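PDB 4QO5: hypothetical multiheme protein from Ignicoccus hospitalis KIN4/I, which is of unknown function but binds eight hemes c as a membrane-associated multiheme cytochrome, and probably takes part in electron transfer. Local coordinates for residues A[90-95]-A[101-106]. Numbering follows the deposited sequence.
Sequences HPDTID and IHPIVT. With HEC (heme c), chain C.
The imidazoles of His90 and His102 lie face to face, their centroids 3.5 Å apart and their planes only 10° from parallel. CG of His90 anti to the carbonyl carbon, beside the backbone N (chi1 -65°), lays the ring over the His102 face. CB sits above that face, 4.1 Å from the ring centroid, a CH-pi approach. CG then lies over CG and CD2 of His102, ND1 over CD2, and CD2 over CE1. At the tip, the two NE2 atoms are close but badly angled for a mutual bond; each instead reaches a different carboxylate oxygen of Asp109, which thus fixes both rings. CE1 of His90 lies 3.6 Å from Thr106 OG1, near the ring plane; that hydroxyl is hydrogen-bonded to Asp209. His90 ND1 is hydrogen-bonded to a water 2.8 Å away that donates to Asp92 OD1 and Ile104 O, so one solvent molecule ties both segments together. Replaced by an alanine, His90 would probably leave the face of His102 without its stacking partner and that water and Asp109 each one hydrogen-bond partner short.

Asp92 adds a second link: its OD2, met nearly along the C-O axis, accepts Ile104 N at 3.2 Å (158° at the hydrogen) and also bonds the hydroxyl of Tyr195. Further along, Ile94 N donates to Ile101 O at 2.8 Å, and Ile101 N returns a bond to Ile94 O at 3.1 Å. This reciprocal pair identifies a hydrogen-bonded antiparallel bridge, with both isoleucine side chains on the same face, touching a heme. Val105 packs on another heme, and His102 O receives ND1 of the axial ligand His83, probably orienting it as such ND1-carbonyl bonds do in c-type cytochromes.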
ATOM      1  N   HIS A  90     -18.304  32.932  17.665  1.00 29.56           N
ATOM      2  CA  HIS A  90     -17.109  32.572  16.916  1.00 25.99           C
ATOM      3  C   HIS A  90     -16.135  33.740  16.845  1.00 25.00           C
ATOM      4  O   HIS A  90     -16.445  34.754  16.241  1.00 31.59           O
ATOM      5  CB  HIS A  90     -17.488  32.129  15.506  1.00 25.12           C
ATOM      6  CG  HIS A  90     -18.305  30.875  15.466  1.00 27.17           C
ATOM      7  ND1 HIS A  90     -17.740  29.619  15.438  1.00 28.99           N
ATOM      8  CD2 HIS A  90     -19.648  30.685  15.447  1.00 26.57           C
ATOM      9  CE1 HIS A  90     -18.697  28.708  15.389  1.00 28.39           C
ATOM     10  NE2 HIS A  90     -19.863  29.328  15.392  1.00 29.23           N
ATOM     11  N   PRO A  91     -14.954  33.589  17.469  1.00 29.03           N
ATOM     12  CA  PRO A  91     -13.870  34.580  17.445  1.00 33.39           C
ATOM     13  C   PRO A  91     -13.335  34.831  16.033  1.00 33.68           C
ATOM     14  O   PRO A  91     -12.716  35.872  15.807  1.00 29.16           O
ATOM     15  CB  PRO A  91     -12.782  33.925  18.300  1.00 33.39           C
ATOM     16  CG  PRO A  91     -13.534  32.999  19.218  1.00 38.15           C
ATOM     17  CD  PRO A  91     -14.646  32.460  18.365  1.00 29.88           C
ATOM     18  N   ASP A  92     -13.550  33.892  15.115  1.00 29.44           N
ATOM     19  CA  ASP A  92     -13.126  34.086  13.727  1.00 28.16           C
ATOM     20  C   ASP A  92     -14.238  34.681  12.864  1.00 27.56           C
ATOM     21  O   ASP A  92     -14.167  34.650  11.633  1.00 29.19           O
ATOM     22  CB  ASP A  92     -12.536  32.806  13.103  1.00 26.05           C
ATOM     23  CG  ASP A  92     -13.475  31.607  13.168  1.00 29.79           C
ATOM     24  OD1 ASP A  92     -14.370  31.575  14.041  1.00 26.87           O
ATOM     25  OD2 ASP A  92     -13.289  30.669  12.347  1.00 28.05           O
ATOM     26  N   THR A  93     -15.253  35.251  13.515  1.00 27.37           N
ATOM     27  CA  THR A  93     -16.277  35.979  12.778  1.00 24.16           C
ATOM     28  C   THR A  93     -15.694  37.270  12.203  1.00 30.31           C
ATOM     29  O   THR A  93     -15.087  38.064  12.927  1.00 31.57           O
ATOM     30  CB  THR A  93     -17.495  36.303  13.657  1.00 29.71           C
ATOM     31  OG1 THR A  93     -18.218  35.089  13.895  1.00 27.82           O
ATOM     32  CG2 THR A  93     -18.411  37.293  12.959  1.00 29.03           C
ATOM     33  N   ILE A  94     -15.869  37.473  10.900  1.00 26.09           N
ATOM     34  CA  ILE A  94     -15.398  38.694  10.257  1.00 26.20           C
ATOM     35  C   ILE A  94     -16.476  39.275   9.361  1.00 26.91           C
ATOM     36  O   ILE A  94     -17.362  38.563   8.901  1.00 28.38           O
ATOM     37  CB  ILE A  94     -14.158  38.439   9.387  1.00 35.87           C
ATOM     38  CG1 ILE A  94     -14.447  37.339   8.363  1.00 40.27           C
ATOM     39  CG2 ILE A  94     -12.970  38.074  10.263  1.00 42.37           C
ATOM     40  CD1 ILE A  94     -13.383  37.215   7.284  1.00 51.56           C
ATOM     41  N   ASP A  95     -16.412  40.580   9.114  1.00 26.77           N
ATOM     42  CA  ASP A  95     -17.276  41.151   8.097  1.00 30.46           C
ATOM     43  C   ASP A  95     -16.805  40.669   6.724  1.00 33.93           C
ATOM     44  O   ASP A  95     -15.605  40.574   6.459  1.00 31.59           O
ATOM     45  CB  ASP A  95     -17.285  42.674   8.151  1.00 40.94           C
ATOM     46  CG  ASP A  95     -18.450  43.262   7.380  1.00 57.78           C
ATOM     47  OD1 ASP A  95     -19.575  43.273   7.930  1.00 64.27           O
ATOM     48  OD2 ASP A  95     -18.246  43.689   6.222  1.00 60.30           O
ATOM     49  N   ILE A 101     -19.529  36.411   8.869  1.00 24.23           N
ATOM     50  CA  ILE A 101     -19.295  34.977   8.677  1.00 27.90           C
ATOM     51  C   ILE A 101     -18.013  34.510   9.351  1.00 25.43           C
ATOM     52  O   ILE A 101     -17.116  35.302   9.611  1.00 26.42           O
ATOM     53  CB  ILE A 101     -19.270  34.597   7.179  1.00 35.30           C
ATOM     54  CG1 ILE A 101     -18.090  35.260   6.484  1.00 36.97           C
ATOM     55  CG2 ILE A 101     -20.583  34.981   6.494  1.00 32.46           C
ATOM     56  CD1 ILE A 101     -17.014  34.289   6.042  1.00 43.06           C
ATOM     57  N   HIS A 102     -17.934  33.216   9.635  1.00 23.33           N
ATOM     58  CA  HIS A 102     -16.719  32.630  10.191  1.00 21.26           C
ATOM     59  C   HIS A 102     -16.338  31.440   9.321  1.00 20.96           C
ATOM     60  O   HIS A 102     -17.208  30.678   8.908  1.00 21.69           O
ATOM     61  CB  HIS A 102     -16.911  32.193  11.650  1.00 22.91           C
ATOM     62  CG  HIS A 102     -18.016  31.199  11.857  1.00 23.27           C
ATOM     63  ND1 HIS A 102     -19.345  31.562  11.908  1.00 26.08           N
ATOM     64  CD2 HIS A 102     -17.990  29.851  12.029  1.00 22.80           C
ATOM     65  CE1 HIS A 102     -20.088  30.484  12.103  1.00 27.69           C
ATOM     66  NE2 HIS A 102     -19.291  29.431  12.164  1.00 25.33           N
ATOM     67  N   PRO A 103     -15.037  31.292   9.031  1.00 21.06           N
ATOM     68  CA  PRO A 103     -14.620  30.212   8.121  1.00 18.62           C
ATOM     69  C   PRO A 103     -14.717  28.832   8.755  1.00 26.34           C
ATOM     70  O   PRO A 103     -15.102  27.900   8.059  1.00 24.93           O
ATOM     71  CB  PRO A 103     -13.156  30.548   7.828  1.00 22.26           C
ATOM     72  CG  PRO A 103     -13.081  32.055   8.000  1.00 22.49           C
ATOM     73  CD  PRO A 103     -13.980  32.307   9.198  1.00 24.09           C
ATOM     74  N   ILE A 104     -14.370  28.693  10.035  1.00 23.56           N
ATOM     75  CA  ILE A 104     -14.351  27.364  10.624  1.00 26.22           C
ATOM     76  C   ILE A 104     -15.704  27.048  11.225  1.00 24.62           C
ATOM     77  O   ILE A 104     -16.037  27.519  12.320  1.00 21.35           O
ATOM     78  CB  ILE A 104     -13.227  27.173  11.671  1.00 23.10           C
ATOM     79  CG1 ILE A 104     -11.856  27.404  11.027  1.00 24.80           C
ATOM     80  CG2 ILE A 104     -13.279  25.749  12.264  1.00 21.04           C
ATOM     81  CD1 ILE A 104     -10.698  27.354  12.029  1.00 23.29           C
ATOM     82  N   VAL A 105     -16.493  26.281  10.479  1.00 20.09           N
ATOM     83  CA  VAL A 105     -17.779  25.811  10.961  1.00 22.04           C
ATOM     84  C   VAL A 105     -17.545  24.619  11.899  1.00 23.79           C
ATOM     85  O   VAL A 105     -16.877  23.652  11.540  1.00 23.33           O
ATOM     86  CB  VAL A 105     -18.711  25.464   9.778  1.00 20.67           C
ATOM     87  CG1 VAL A 105     -20.011  24.840  10.259  1.00 20.74           C
ATOM     88  CG2 VAL A 105     -18.970  26.700   8.915  1.00 19.19           C
ATOM     89  N   THR A 106     -18.095  24.690  13.109  1.00 21.63           N
ATOM     90  CA  THR A 106     -17.681  23.794  14.179  1.00 21.58           C
ATOM     91  C   THR A 106     -18.797  22.813  14.554  1.00 22.41           C
ATOM     92  O   THR A 106     -19.929  22.976  14.101  1.00 20.09           O
ATOM     93  CB  THR A 106     -17.326  24.616  15.421  1.00 23.34           C
ATOM     94  OG1 THR A 106     -18.524  25.203  15.934  1.00 20.79           O
ATOM     95  CG2 THR A 106     -16.297  25.708  15.068  1.00 22.88           C
TER
HETATM   96 FE   HEC C 602     -17.993  26.118   3.882  1.00 18.96          FE
HETATM   97  CHA HEC C 602     -14.832  26.092   5.234  1.00 15.51           C
HETATM   98  CHB HEC C 602     -16.944  28.499   1.605  1.00 16.88           C
HETATM   99  CHC HEC C 602     -21.003  26.011   2.522  1.00 18.45           C
HETATM  100  CHD HEC C 602     -19.045  23.946   6.318  1.00 17.97           C
HETATM  101  NA  HEC C 602     -16.252  27.064   3.459  1.00 18.20           N
HETATM  102  C1A HEC C 602     -15.057  26.907   4.163  1.00 17.55           C
HETATM  103  C2A HEC C 602     -14.056  27.771   3.596  1.00 17.88           C
HETATM  104  C3A HEC C 602     -14.622  28.426   2.589  1.00 16.98           C
HETATM  105  C4A HEC C 602     -16.003  28.003   2.480  1.00 14.47           C
HETATM  106  CMA HEC C 602     -13.923  29.455   1.675  1.00 18.45           C
HETATM  107  CAA HEC C 602     -12.606  27.920   4.121  1.00 18.92           C
HETATM  108  CBA HEC C 602     -11.748  26.674   3.983  1.00 18.44           C
HETATM  109  CGA HEC C 602     -11.192  26.670   2.591  1.00 23.19           C
HETATM  110  O1A HEC C 602     -11.157  25.565   1.987  1.00 20.83           O
HETATM  111  O2A HEC C 602     -10.809  27.766   2.091  1.00 25.76           O
HETATM  112  NB  HEC C 602     -18.778  27.122   2.468  1.00 20.54           N
HETATM  113  C1B HEC C 602     -18.194  27.976   1.543  1.00 16.41           C
HETATM  114  C2B HEC C 602     -19.082  28.172   0.433  1.00 18.06           C
HETATM  115  C3B HEC C 602     -20.150  27.413   0.714  1.00 16.23           C
HETATM  116  C4B HEC C 602     -20.006  26.788   1.980  1.00 14.13           C
HETATM  117  CMB HEC C 602     -18.711  29.025  -0.813  1.00 26.16           C
HETATM  118  CAB HEC C 602     -21.399  27.015  -0.050  1.00 31.38           C
HETATM  119  CBB HEC C 602     -21.097  26.785  -1.572  1.00 28.02           C
HETATM  120  NC  HEC C 602     -19.698  25.204   4.348  1.00 20.18           N
HETATM  121  C1C HEC C 602     -20.881  25.297   3.666  1.00 16.96           C
HETATM  122  C2C HEC C 602     -21.942  24.685   4.427  1.00 15.36           C
HETATM  123  C3C HEC C 602     -21.298  23.946   5.347  1.00 19.60           C
HETATM  124  C4C HEC C 602     -19.950  24.375   5.396  1.00 17.21           C
HETATM  125  CMC HEC C 602     -23.332  24.455   3.769  1.00 17.82           C
HETATM  126  CAC HEC C 602     -21.727  22.954   6.458  1.00 37.28           C
HETATM  127  CBC HEC C 602     -22.870  21.976   6.066  1.00 21.74           C
HETATM  128  ND  HEC C 602     -17.088  25.213   5.465  1.00 17.59           N
HETATM  129  C1D HEC C 602     -17.725  24.302   6.304  1.00 14.54           C
HETATM  130  C2D HEC C 602     -16.812  23.730   7.261  1.00 15.53           C
HETATM  131  C3D HEC C 602     -15.481  24.402   6.958  1.00 14.99           C
HETATM  132  C4D HEC C 602     -15.757  25.302   5.846  1.00 16.51           C
HETATM  133  CMD HEC C 602     -17.238  22.664   8.311  1.00 19.50           C
HETATM  134  CAD HEC C 602     -14.079  24.243   7.610  1.00 19.85           C
HETATM  135  CBD HEC C 602     -14.040  23.587   8.977  1.00 20.25           C
HETATM  136  CGD HEC C 602     -13.917  22.081   8.816  1.00 24.01           C
HETATM  137  O1D HEC C 602     -13.859  21.384   9.850  1.00 25.18           O
HETATM  138  O2D HEC C 602     -13.870  21.581   7.663  1.00 24.70           O
HETATM  139  O   HOH W   1     -15.131  29.010  14.536  1.00 23.78           O
HETATM  140  O   HOH W   2     -20.344  34.206  11.922  1.00 28.49           O